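OmpT protein (Vibrio cholerae serotype O1, PDB 6EHD) probably forms a non-specific diffusion channel, a porin of the outer membrane that lets small solutes and ions cross. Local coordinates at residues A[23-28]-A[312-317]; A[188-193]-A[219-224]; A[225-230]-A[257-262]; A[251-256]-A[263-268]. The protein carries 1 engineered substitution. All blocks are in the same frame, centred on the assembly; numbering follows the deposited sequence.

In the fold
Strand 9-24 leads into the first segment of contact 1, and the loop this contact closes runs almost to the C terminus, where strand 314-324 pairs with strand 9-24 and so joins the first and last parts of the porin barrel wall. The other three contacts lie within that span. Contact 2 closes the hairpin of strands 184-205 and 208-221 before contact 3 opens; the two touch through Leu219 N and Ile228 O, 2.8 Å apart. Contacts 3 and 4 cross along the chain, since both use strand 245-258, once against strand 227-242 and once against strand 263-276. Contact 4 comes within about 6 Å of contact 1 (nearest atoms).

Contact 1 (A[23-28]-A[312-317]); sequences FLEDKD and DSANNF
Glu25 reaches across to Ala314 and Asn315, and its side chain can be followed atom by atom. CB lies against the carbonyl O of Asn315 and packs on the methyl of Ala314, with Glu25 CB and Ala314 CB 3.8 Å apart. CG, anti to the backbone N (chi1 -164°), passes near Ala314 CA, and a bend at chi2 brings the carboxylate round to Asn315, whose backbone N faces CD. There Glu25 OE2 takes two donors: the backbone N of Asn315 at 2.9 Å, arriving from above the carboxylate plane, and more weakly its ND2 at 3.3 Å. The two side chains lie side by side, with the amide and carboxylate planes 74° apart. Glu25 N donates to Asn316 OD1 at 3.3 Å, approaching from above the plane of that side-chain carbonyl, while Leu24 CD2 touches the same oxygen. Beyond this, Phe23 and Phe317 form an antiparallel hydrogen-bonded pair, with Phe23 N to Phe317 O at 2.7 Å and Phe317 N to Phe23 O at 2.9 Å. The pairing joins the end of strand 9-24 to the start of strand 314-324, closing the barrel. On the other flank lies strand 281-291, where Tyr287 binds Asn315 OD1 and the carbonyl of Gly288 receives Asn316 ND2.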
# COMPACT_ATOMS: atom_id res chain seq x y z
N PHE A 23 13.16 -12.29 -10.42
CA PHE A 23 13.89 -13.58 -10.30
C PHE A 23 13.68 -14.09 -8.88
O PHE A 23 14.33 -13.63 -7.94
CB PHE A 23 15.37 -13.41 -10.57
CG PHE A 23 15.72 -12.74 -11.90
CD1 PHE A 23 15.56 -11.35 -12.06
CD2 PHE A 23 16.27 -13.48 -12.97
CE1 PHE A 23 15.88 -10.71 -13.28
CE2 PHE A 23 16.56 -12.88 -14.20
CZ PHE A 23 16.38 -11.48 -14.37
N LEU A 24 12.69 -14.94 -8.71
CA LEU A 24 12.30 -15.44 -7.37
C LEU A 24 12.99 -16.81 -7.11
O LEU A 24 13.02 -17.64 -7.99
CB LEU A 24 10.81 -15.54 -7.22
CG LEU A 24 9.93 -14.28 -7.42
CD1 LEU A 24 8.47 -14.62 -7.15
CD2 LEU A 24 10.48 -13.16 -6.53
N GLU A 25 13.58 -17.00 -5.93
CA GLU A 25 14.17 -18.34 -5.53
C GLU A 25 13.38 -19.53 -6.09
O GLU A 25 12.16 -19.64 -5.83
CB GLU A 25 14.18 -18.51 -4.00
CG GLU A 25 15.10 -19.65 -3.50
CD GLU A 25 16.59 -19.38 -3.68
OE1 GLU A 25 17.21 -19.80 -4.68
OE2 GLU A 25 17.19 -18.76 -2.84
N ASP A 26 14.07 -20.38 -6.88
CA ASP A 26 13.53 -21.65 -7.43
C ASP A 26 12.49 -21.45 -8.52
O ASP A 26 11.58 -22.29 -8.66
CB ASP A 26 12.93 -22.57 -6.33
CG ASP A 26 13.95 -23.12 -5.38
OD1 ASP A 26 15.15 -23.18 -5.74
OD2 ASP A 26 13.56 -23.51 -4.27
N LYS A 27 12.61 -20.36 -9.30
CA LYS A 27 11.65 -20.10 -10.39
C LYS A 27 12.36 -19.51 -11.58
O LYS A 27 13.43 -18.93 -11.44
CB LYS A 27 10.52 -19.20 -9.91
CG LYS A 27 9.45 -19.95 -9.12
CD LYS A 27 8.68 -19.05 -8.18
CE LYS A 27 8.02 -19.86 -7.07
NZ LYS A 27 7.35 -18.97 -6.09
N ASP A 28 11.77 -19.68 -12.77
CA ASP A 28 12.29 -19.05 -13.98
C ASP A 28 11.96 -17.55 -13.90
O ASP A 28 10.94 -17.19 -13.34
CB ASP A 28 11.60 -19.60 -15.23
CG ASP A 28 11.70 -21.14 -15.33
OD1 ASP A 28 12.78 -21.70 -15.04
OD2 ASP A 28 10.67 -21.77 -15.65
N ASP A 312 11.90 -20.43 2.86
CA ASP A 312 13.11 -20.86 3.53
C ASP A 312 14.35 -20.27 2.95
O ASP A 312 14.79 -20.70 1.85
CB ASP A 312 13.11 -22.46 3.39
CG ASP A 312 14.32 -23.10 3.93
OD1 ASP A 312 15.09 -22.49 4.67
OD2 ASP A 312 14.58 -24.27 3.56
N SER A 313 14.94 -19.27 3.62
CA SER A 313 16.19 -18.63 3.15
C SER A 313 16.17 -18.30 1.65
O SER A 313 17.09 -18.68 0.92
CB SER A 313 17.45 -19.48 3.48
OG SER A 313 17.77 -19.25 4.82
N ALA A 314 15.13 -17.60 1.20
CA ALA A 314 14.93 -17.32 -0.25
C ALA A 314 15.71 -16.04 -0.72
O ALA A 314 15.54 -14.96 -0.05
CB ALA A 314 13.48 -17.19 -0.54
N ASN A 315 16.47 -16.15 -1.84
CA ASN A 315 17.24 -15.05 -2.48
C ASN A 315 16.43 -14.61 -3.70
O ASN A 315 15.89 -15.48 -4.46
CB ASN A 315 18.61 -15.49 -2.88
CG ASN A 315 19.46 -15.84 -1.71
OD1 ASN A 315 19.77 -15.01 -0.85
ND2 ASN A 315 19.86 -17.13 -1.65
N ASN A 316 16.18 -13.30 -3.79
CA ASN A 316 15.24 -12.75 -4.85
C ASN A 316 15.84 -11.52 -5.45
O ASN A 316 16.54 -10.75 -4.75
CB ASN A 316 13.85 -12.40 -4.23
CG ASN A 316 13.21 -13.56 -3.47
OD1 ASN A 316 12.63 -14.47 -4.06
ND2 ASN A 316 13.38 -13.56 -2.10
N PHE A 317 15.60 -11.28 -6.77
CA PHE A 317 16.10 -10.08 -7.42
C PHE A 317 15.01 -9.52 -8.37
O PHE A 317 14.21 -10.26 -8.96
CB PHE A 317 17.35 -10.34 -8.29
CG PHE A 317 18.44 -11.01 -7.56
CD1 PHE A 317 18.41 -12.42 -7.35
CD2 PHE A 317 19.48 -10.27 -7.06
CE1 PHE A 317 19.40 -13.05 -6.62
CE2 PHE A 317 20.52 -10.92 -6.36
CZ PHE A 317 20.45 -12.29 -6.13

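Contact 2 (A[188-193]-A[219-224]); sequences IKADVT and LDVENN
Asp191 and Glu222 lie side by side and point the same way, so that the carboxylate of one rests on the aliphatic part of the other. The torsions account for this: Asp191 CG is anti to its backbone N (chi1 -177°), which sets OD2 3.3 Å from Glu222 CB. Glu222 also starts out anti, then bends at chi2 (62°), and its own carboxylate is led away from the contact; Asp191 OD2 and Glu222 OE2 stay 4.7 Å apart, their planes turned by 35°. Among the residues Ala190, Val192, Leu219 and Val221 the meeting is apolar. Val221 directs CG1 to the methyl of Ala190, with Val221 CG1 and Ala190 CB 3.9 Å apart, and Val192 lies alongside Leu219, touching its CD2 through CG2. Thr193 and Asp220 face each other as an antiparallel hydrogen-bonded pair, where Thr193 CB meets Asp220 OD1 at 3.7 Å. Three backbone bonds fix the register of this hairpin of strands 184-205 and 208-221; in the one nearest the loop after strand 208-221, Glu222 N reaches Asp191 O at 2.8 Å. Two acidic groups drawn so close would probably disfavour each other if both were charged, but Arg170 makes a salt bridge with Asp191 OD2 and a long, weak ion pair with Glu222 OE2, which would probably offset part of that cost.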
# COMPACT_ATOMS: atom_id res chain seq x y z
N ILE A 188 -12.39 -23.22 1.97
CA ILE A 188 -12.47 -22.78 3.37
C ILE A 188 -12.80 -21.26 3.35
O ILE A 188 -11.98 -20.45 2.88
CB ILE A 188 -11.14 -23.00 4.13
CG1 ILE A 188 -10.56 -24.43 3.94
CG2 ILE A 188 -11.33 -22.73 5.62
CD1 ILE A 188 -9.06 -24.51 4.16
N LYS A 189 -14.00 -20.89 3.81
CA LYS A 189 -14.41 -19.48 3.92
C LYS A 189 -14.77 -19.15 5.35
O LYS A 189 -15.25 -20.01 6.06
CB LYS A 189 -15.56 -19.14 2.98
CG LYS A 189 -15.29 -19.58 1.56
CD LYS A 189 -15.89 -18.67 0.51
CE LYS A 189 -15.49 -19.14 -0.88
NZ LYS A 189 -15.48 -18.01 -1.86
N ALA A 190 -14.52 -17.90 5.76
CA ALA A 190 -14.76 -17.47 7.11
C ALA A 190 -15.15 -16.00 7.14
O ALA A 190 -14.88 -15.27 6.17
CB ALA A 190 -13.52 -17.73 7.93
N ASP A 191 -15.87 -15.63 8.18
CA ASP A 191 -16.19 -14.26 8.54
C ASP A 191 -15.01 -13.72 9.40
O ASP A 191 -14.87 -14.05 10.59
CB ASP A 191 -17.55 -14.24 9.29
CG ASP A 191 -18.04 -12.84 9.66
OD1 ASP A 191 -17.32 -11.79 9.56
OD2 ASP A 191 -19.20 -12.77 10.14
N VAL A 192 -14.14 -12.90 8.77
CA VAL A 192 -12.86 -12.46 9.40
C VAL A 192 -12.82 -10.91 9.48
O VAL A 192 -13.25 -10.22 8.55
CB VAL A 192 -11.65 -13.07 8.68
CG1 VAL A 192 -11.68 -12.80 7.19
CG2 VAL A 192 -10.32 -12.58 9.28
N THR A 193 -12.43 -10.43 10.65
CA THR A 193 -12.20 -9.00 10.95
C THR A 193 -10.67 -8.79 11.18
O THR A 193 -10.03 -9.59 11.91
CB THR A 193 -12.98 -8.57 12.22
OG1 THR A 193 -14.40 -8.75 11.98
CG2 THR A 193 -12.85 -7.09 12.50
N LEU A 219 -6.54 -10.60 13.98
CA LEU A 219 -7.44 -11.26 13.06
C LEU A 219 -8.38 -12.16 13.95
O LEU A 219 -7.88 -13.01 14.67
CB LEU A 219 -6.69 -12.14 12.10
CG LEU A 219 -5.81 -11.36 11.08
CD1 LEU A 219 -4.76 -12.30 10.55
CD2 LEU A 219 -6.65 -10.75 9.95
N ASP A 220 -9.67 -11.87 13.96
CA ASP A 220 -10.66 -12.78 14.63
C ASP A 220 -11.75 -13.27 13.70
O ASP A 220 -12.15 -12.58 12.72
CB ASP A 220 -11.21 -12.33 16.00
CG ASP A 220 -11.44 -10.89 16.09
OD1 ASP A 220 -12.30 -10.41 15.34
OD2 ASP A 220 -10.79 -10.23 16.95
N VAL A 221 -12.20 -14.50 13.99
CA VAL A 221 -13.15 -15.23 13.15
C VAL A 221 -14.49 -15.22 13.90
O VAL A 221 -14.55 -15.61 15.07
CB VAL A 221 -12.64 -16.65 12.84
CG1 VAL A 221 -13.55 -17.36 11.83
CG2 VAL A 221 -11.24 -16.57 12.25
N GLU A 222 -15.55 -14.75 13.24
CA GLU A 222 -16.89 -14.56 13.88
C GLU A 222 -17.50 -15.72 14.74
O GLU A 222 -18.05 -15.46 15.83
CB GLU A 222 -17.91 -14.11 12.83
CG GLU A 222 -19.38 -14.05 13.26
CD GLU A 222 -19.69 -13.07 14.38
OE1 GLU A 222 -20.85 -13.08 14.86
OE2 GLU A 222 -18.81 -12.29 14.79
N ASN A 223 -17.48 -16.97 14.27
CA ASN A 223 -18.16 -18.08 15.07
C ASN A 223 -17.16 -19.16 15.42
O ASN A 223 -17.34 -20.33 15.08
CB ASN A 223 -19.37 -18.69 14.32
CG ASN A 223 -20.69 -18.08 14.73
OD1 ASN A 223 -21.38 -17.47 13.92
ND2 ASN A 223 -21.06 -18.25 16.01
N ASN A 224 -16.08 -18.74 16.08
CA ASN A 224 -14.88 -19.57 16.18
C ASN A 224 -14.07 -18.99 17.31
O ASN A 224 -14.06 -17.77 17.51
CB ASN A 224 -14.15 -19.50 14.85
CG ASN A 224 -13.18 -20.62 14.64
OD1 ASN A 224 -12.21 -20.77 15.37
ND2 ASN A 224 -13.40 -21.37 13.56

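Contact 3 (A[225-230]-A[257-262]); sequences PLVIDE and EANTGA
Asn259 turns its amide onto the backbone of Pro225 and Val227, bridging two backbone groups at this end of the hairpin formed by strands 227-242 and 245-258. Its CG stands between the backbone N and the carbonyl carbon (chi1 63°), and this places the amide beside the facing chain. Asn259 ND2 donates to Pro225 O at 2.7 Å, nearly straight at 171° and with the acceptor exactly in the amide plane. Asn259 OD1 accepts a weak bond from Val227 N at 3.2 Å. The side chains of Val227 and Asn259 cross at about a right angle, bringing Val227 CG2 to 3.7 Å from Asn259 ND2. Leu226 runs obliquely across both Asn259 and Thr260: its CD1 approaches Asn259 OD1 and also meets Thr260 CG2. Further along, Ile228 and Ala258 are an antiparallel non-hydrogen-bonded pair, with Ile228 CG1 against Ala258 CB at 4.1 Å. Asp229 and Glu257 follow as a hydrogen-bonded pair, joined by Asp229 N to Glu257 O and Glu257 N to Asp229 O, both 2.9 Å. A type I turn runs from Ala258 to Gly261, with Asn259 its second residue. The backbone of Asn259 still bonds across, Asn259 N to Val227 O at 3.1 Å, and the amide adds to this on Pro225 O, in the loop before strand 227-242, and on the N of Val227, the first residue of that strand. One strong and one weak bond would be expected to restrict the rotation of the amide and link the turn to the start of the facing strand.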
# COMPACT_ATOMS: atom_id res chain seq x y z
N PRO A 225 -13.43 -19.86 18.10
CA PRO A 225 -12.54 -19.29 19.14
C PRO A 225 -11.16 -18.74 18.59
O PRO A 225 -10.44 -18.12 19.34
CB PRO A 225 -12.34 -20.49 20.09
CG PRO A 225 -12.51 -21.71 19.23
CD PRO A 225 -13.51 -21.34 18.18
N LEU A 226 -10.81 -18.98 17.33
CA LEU A 226 -9.47 -18.64 16.82
C LEU A 226 -9.31 -17.08 16.75
O LEU A 226 -10.19 -16.38 16.20
CB LEU A 226 -9.24 -19.29 15.47
CG LEU A 226 -7.86 -19.12 14.86
CD1 LEU A 226 -6.77 -19.86 15.63
CD2 LEU A 226 -7.86 -19.47 13.38
N VAL A 227 -8.21 -16.61 17.35
CA VAL A 227 -7.70 -15.22 17.26
C VAL A 227 -6.22 -15.31 16.91
O VAL A 227 -5.51 -16.15 17.49
CB VAL A 227 -7.85 -14.48 18.62
CG1 VAL A 227 -7.29 -13.04 18.57
CG2 VAL A 227 -9.32 -14.47 19.07
N ILE A 228 -5.73 -14.46 15.96
CA ILE A 228 -4.27 -14.41 15.64
C ILE A 228 -3.81 -12.94 15.83
O ILE A 228 -4.49 -12.05 15.29
CB ILE A 228 -3.98 -14.89 14.18
CG1 ILE A 228 -4.40 -16.38 14.04
CG2 ILE A 228 -2.51 -14.77 13.88
CD1 ILE A 228 -4.43 -16.89 12.62
N ASP A 229 -2.74 -12.71 16.61
CA ASP A 229 -2.14 -11.38 16.83
C ASP A 229 -0.85 -11.30 16.00
O ASP A 229 -0.08 -12.31 15.95
CB ASP A 229 -1.80 -11.14 18.31
CG ASP A 229 -3.07 -10.83 19.17
OD1 ASP A 229 -4.15 -10.52 18.64
OD2 ASP A 229 -2.95 -10.87 20.40
N GLU A 230 -0.62 -10.14 15.37
CA GLU A 230 0.67 -9.88 14.69
C GLU A 230 1.35 -8.65 15.34
O GLU A 230 0.68 -7.63 15.55
CB GLU A 230 0.40 -9.57 13.20
CG GLU A 230 -0.22 -10.67 12.39
CD GLU A 230 -0.43 -10.25 10.91
OE1 GLU A 230 -1.04 -9.21 10.64
OE2 GLU A 230 0.03 -10.97 10.00
N GLU A 257 1.16 -14.93 16.45
CA GLU A 257 0.80 -15.82 17.61
C GLU A 257 -0.70 -16.10 17.62
O GLU A 257 -1.53 -15.15 17.61
CB GLU A 257 1.24 -15.20 18.92
CG GLU A 257 0.73 -15.95 20.14
CD GLU A 257 1.30 -15.44 21.44
OE1 GLU A 257 0.49 -15.22 22.38
OE2 GLU A 257 2.52 -15.26 21.53
N ALA A 258 -1.07 -17.40 17.60
CA ALA A 258 -2.46 -17.85 17.66
C ALA A 258 -2.82 -18.23 19.12
O ALA A 258 -1.96 -18.61 19.92
CB ALA A 258 -2.72 -19.02 16.73
N ASN A 259 -4.09 -18.07 19.46
CA ASN A 259 -4.54 -18.40 20.83
C ASN A 259 -4.58 -19.92 21.13
O ASN A 259 -4.73 -20.31 22.28
CB ASN A 259 -5.86 -17.72 21.17
CG ASN A 259 -7.01 -18.15 20.31
OD1 ASN A 259 -6.86 -18.81 19.30
ND2 ASN A 259 -8.19 -17.64 20.66
N THR A 260 -4.42 -20.74 20.09
CA THR A 260 -4.06 -22.15 20.23
C THR A 260 -2.65 -22.38 20.78
O THR A 260 -2.32 -23.52 21.08
CB THR A 260 -4.14 -22.93 18.89
OG1 THR A 260 -3.14 -22.44 17.98
CG2 THR A 260 -5.51 -22.81 18.25
N GLY A 261 -1.80 -21.34 20.89
CA GLY A 261 -0.40 -21.49 21.31
C GLY A 261 0.65 -21.62 20.19
O GLY A 261 1.83 -21.43 20.46
N ALA A 262 0.23 -21.95 18.97
CA ALA A 262 1.09 -21.93 17.77
C ALA A 262 1.73 -20.51 17.53
O ALA A 262 1.03 -19.50 17.68
CB ALA A 262 0.26 -22.36 16.58

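Contact 4 (A[251-256]-A[263-268]); sequences YEYVMQ and DEDGTL. With C8E ((hydroxyethyloxy)tri(ethyloxy)octane), chain E; C8E ((hydroxyethyloxy)tri(ethyloxy)octane), chain F.
The rings of Tyr251 and Tyr253 stand on the same side of segments 251-256 and 263-268, part of the antiparallel hairpin of strands 245-258 and 263-276 in the wall of the porin barrel. Each has the detergent C8E of chain E over one face: O21 lies 4.0 Å above the Tyr251 ring plane, and C14 3.8 Å above that of Tyr253, both displaced toward the rim. At the Tyr253 edge, in plane, sit Thr267 OG1 and Met255 CE. A water lies in plane at the edge of Tyr251, bonded to its OH and donating to Thr267 OG1, while Thr267 CG2 approaches Tyr251 CE1 obliquely. Tyr253 CG is anti to the backbone N (chi1 178°), which extends the ring so that Tyr253 OH donates to Asp265 OD2 at 2.7 Å. The carboxylate is inclined 68° to the ring, and the hydroxyl meets OD2 on its anti side, clearly out of the carboxylate plane.

On the face of Glu252, Val254 and Gln256, Glu252 lies alongside Leu268, with Glu252 OE1 3.8 Å from Leu268 CD1. Its carboxylate is held by Thr106 OG1 and Gly105 N. Paired backbone bonds repeat at Glu252 with Leu268, Val254 with Gly266 and Gln256 with Glu264. At Gly266 the second C8E, of chain F, passes close by, its O21 3.8 Å from Gly266 CA. Gln256 bends at chi2 (90°), and its NE2 donates to Thr293 O; Gln256 OE1 makes no bond with Glu264 O, another acceptor, but lies 3.1 Å from Glu264 C.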
# COMPACT_ATOMS: atom_id res chain seq x y z
N TYR A 251 14.93 -3.53 6.86
CA TYR A 251 14.79 -4.78 7.67
C TYR A 251 13.39 -4.80 8.28
O TYR A 251 12.95 -3.81 8.94
CB TYR A 251 15.84 -4.73 8.82
CG TYR A 251 15.67 -5.84 9.90
CD1 TYR A 251 16.11 -7.15 9.66
CD2 TYR A 251 14.95 -5.59 11.06
CE1 TYR A 251 15.89 -8.17 10.58
CE2 TYR A 251 14.75 -6.60 12.00
CZ TYR A 251 15.22 -7.89 11.76
OH TYR A 251 15.00 -8.90 12.74
N GLU A 252 12.67 -5.91 8.08
CA GLU A 252 11.31 -6.08 8.50
C GLU A 252 11.16 -7.41 9.28
O GLU A 252 11.51 -8.50 8.77
CB GLU A 252 10.35 -6.12 7.27
CG GLU A 252 10.47 -4.86 6.43
CD GLU A 252 9.69 -4.82 5.09
OE1 GLU A 252 9.17 -5.88 4.64
OE2 GLU A 252 9.50 -3.66 4.55
N TYR A 253 10.62 -7.31 10.50
CA TYR A 253 10.38 -8.54 11.33
C TYR A 253 8.93 -8.57 11.83
O TYR A 253 8.44 -7.55 12.38
CB TYR A 253 11.35 -8.49 12.51
CG TYR A 253 11.19 -9.68 13.47
CD1 TYR A 253 11.64 -10.97 13.10
CD2 TYR A 253 10.42 -9.56 14.66
CE1 TYR A 253 11.46 -12.09 13.96
CE2 TYR A 253 10.25 -10.68 15.52
CZ TYR A 253 10.77 -11.92 15.16
OH TYR A 253 10.51 -13.01 16.01
N VAL A 254 8.25 -9.73 11.67
CA VAL A 254 6.87 -9.88 12.05
C VAL A 254 6.74 -11.20 12.89
O VAL A 254 7.34 -12.24 12.49
CB VAL A 254 5.92 -9.97 10.88
CG1 VAL A 254 4.46 -10.09 11.37
CG2 VAL A 254 6.11 -8.73 9.95
N MET A 255 6.12 -11.09 14.05
CA MET A 255 5.71 -12.35 14.88
C MET A 255 4.21 -12.55 14.87
O MET A 255 3.45 -11.59 14.98
CB MET A 255 6.30 -12.31 16.29
CG MET A 255 6.05 -11.18 17.26
SD MET A 255 7.37 -10.94 18.61
CE MET A 255 8.44 -12.35 18.54
N GLN A 256 3.80 -13.77 14.59
CA GLN A 256 2.42 -14.14 14.52
C GLN A 256 2.19 -15.18 15.67
O GLN A 256 2.91 -16.19 15.78
CB GLN A 256 2.06 -14.77 13.19
CG GLN A 256 2.43 -13.95 11.92
CD GLN A 256 3.81 -14.24 11.37
OE1 GLN A 256 4.51 -15.17 11.81
NE2 GLN A 256 4.24 -13.43 10.34
N ASP A 263 3.05 -20.44 17.30
CA ASP A 263 3.79 -19.17 17.08
C ASP A 263 4.54 -19.30 15.77
O ASP A 263 5.12 -20.38 15.47
CB ASP A 263 4.85 -18.93 18.16
CG ASP A 263 4.32 -18.19 19.37
OD1 ASP A 263 3.53 -17.24 19.24
OD2 ASP A 263 4.71 -18.55 20.49
N GLU A 264 4.61 -18.24 14.98
CA GLU A 264 5.60 -18.22 13.82
C GLU A 264 6.28 -16.83 13.77
O GLU A 264 5.90 -15.97 14.54
CB GLU A 264 4.94 -18.52 12.49
CG GLU A 264 4.13 -19.81 12.42
CD GLU A 264 4.89 -21.05 12.04
OE1 GLU A 264 6.11 -21.03 11.81
OE2 GLU A 264 4.21 -22.10 11.95
N ASP A 265 7.23 -16.65 12.87
CA ASP A 265 7.77 -15.29 12.60
C ASP A 265 8.33 -15.26 11.17
O ASP A 265 8.47 -16.34 10.52
CB ASP A 265 8.80 -14.83 13.65
CG ASP A 265 10.08 -15.66 13.75
OD1 ASP A 265 10.51 -16.30 12.79
OD2 ASP A 265 10.78 -15.43 14.76
N GLY A 266 8.65 -14.05 10.69
CA GLY A 266 9.16 -13.82 9.32
C GLY A 266 10.08 -12.62 9.27
O GLY A 266 9.82 -11.63 9.98
N THR A 267 11.16 -12.72 8.47
CA THR A 267 12.17 -11.69 8.28
C THR A 267 12.25 -11.38 6.78
O THR A 267 12.29 -12.34 5.97
CB THR A 267 13.52 -12.21 8.80
OG1 THR A 267 13.41 -12.45 10.24
CG2 THR A 267 14.55 -11.18 8.62
N LEU A 268 12.29 -10.07 6.44
CA LEU A 268 12.53 -9.64 5.04
C LEU A 268 13.55 -8.55 5.06
O LEU A 268 13.39 -7.55 5.79
CB LEU A 268 11.18 -9.22 4.34
CG LEU A 268 11.14 -8.82 2.85
CD1 LEU A 268 11.88 -7.55 2.55
CD2 LEU A 268 11.65 -9.93 1.95
C1 C8E E . 14.28 1.25 16.53
C2 C8E E . 15.44 0.68 15.73
C3 C8E E . 15.50 -0.82 15.94
C4 C8E E . 16.84 -1.46 15.52
C5 C8E E . 16.58 -2.76 14.76
C6 C8E E . 16.27 -4.02 15.53
C7 C8E E . 14.81 -4.52 15.41
C8 C8E E . 14.71 -5.99 15.89
O9 C8E E . 13.50 -6.52 16.48
C10 C8E E . 13.46 -7.07 17.79
C11 C8E E . 12.64 -8.31 17.80
O12 C8E E . 13.63 -9.26 17.44
C13 C8E E . 13.45 -10.68 17.60
C14 C8E E . 14.30 -11.48 16.60
O15 C8E E . 15.61 -10.89 16.36
C16 C8E E . 16.53 -11.73 15.60
C17 C8E E . 17.95 -11.18 15.40
O18 C8E E . 17.87 -9.81 15.01
C19 C8E E . 18.91 -9.07 14.31
C20 C8E E . 18.82 -7.59 14.73
O21 C8E E . 18.48 -6.70 13.67
O9 C8E F . 5.77 -15.98 -3.45
C10 C8E F . 7.13 -15.70 -3.17
C11 C8E F . 7.37 -14.21 -3.29
O12 C8E F . 8.61 -13.95 -2.63
C13 C8E F . 8.80 -12.58 -2.30
C14 C8E F . 9.89 -12.31 -1.28
O15 C8E F . 9.72 -12.96 0.02
C16 C8E F . 8.57 -12.47 0.68
C17 C8E F . 8.16 -13.54 1.65
O18 C8E F . 8.74 -13.17 2.88
C19 C8E F . 7.79 -12.90 3.89
C20 C8E F . 7.99 -14.03 4.84
O21 C8E F . 9.21 -13.79 5.54
O HOH W 1 15.30 -11.55 12.11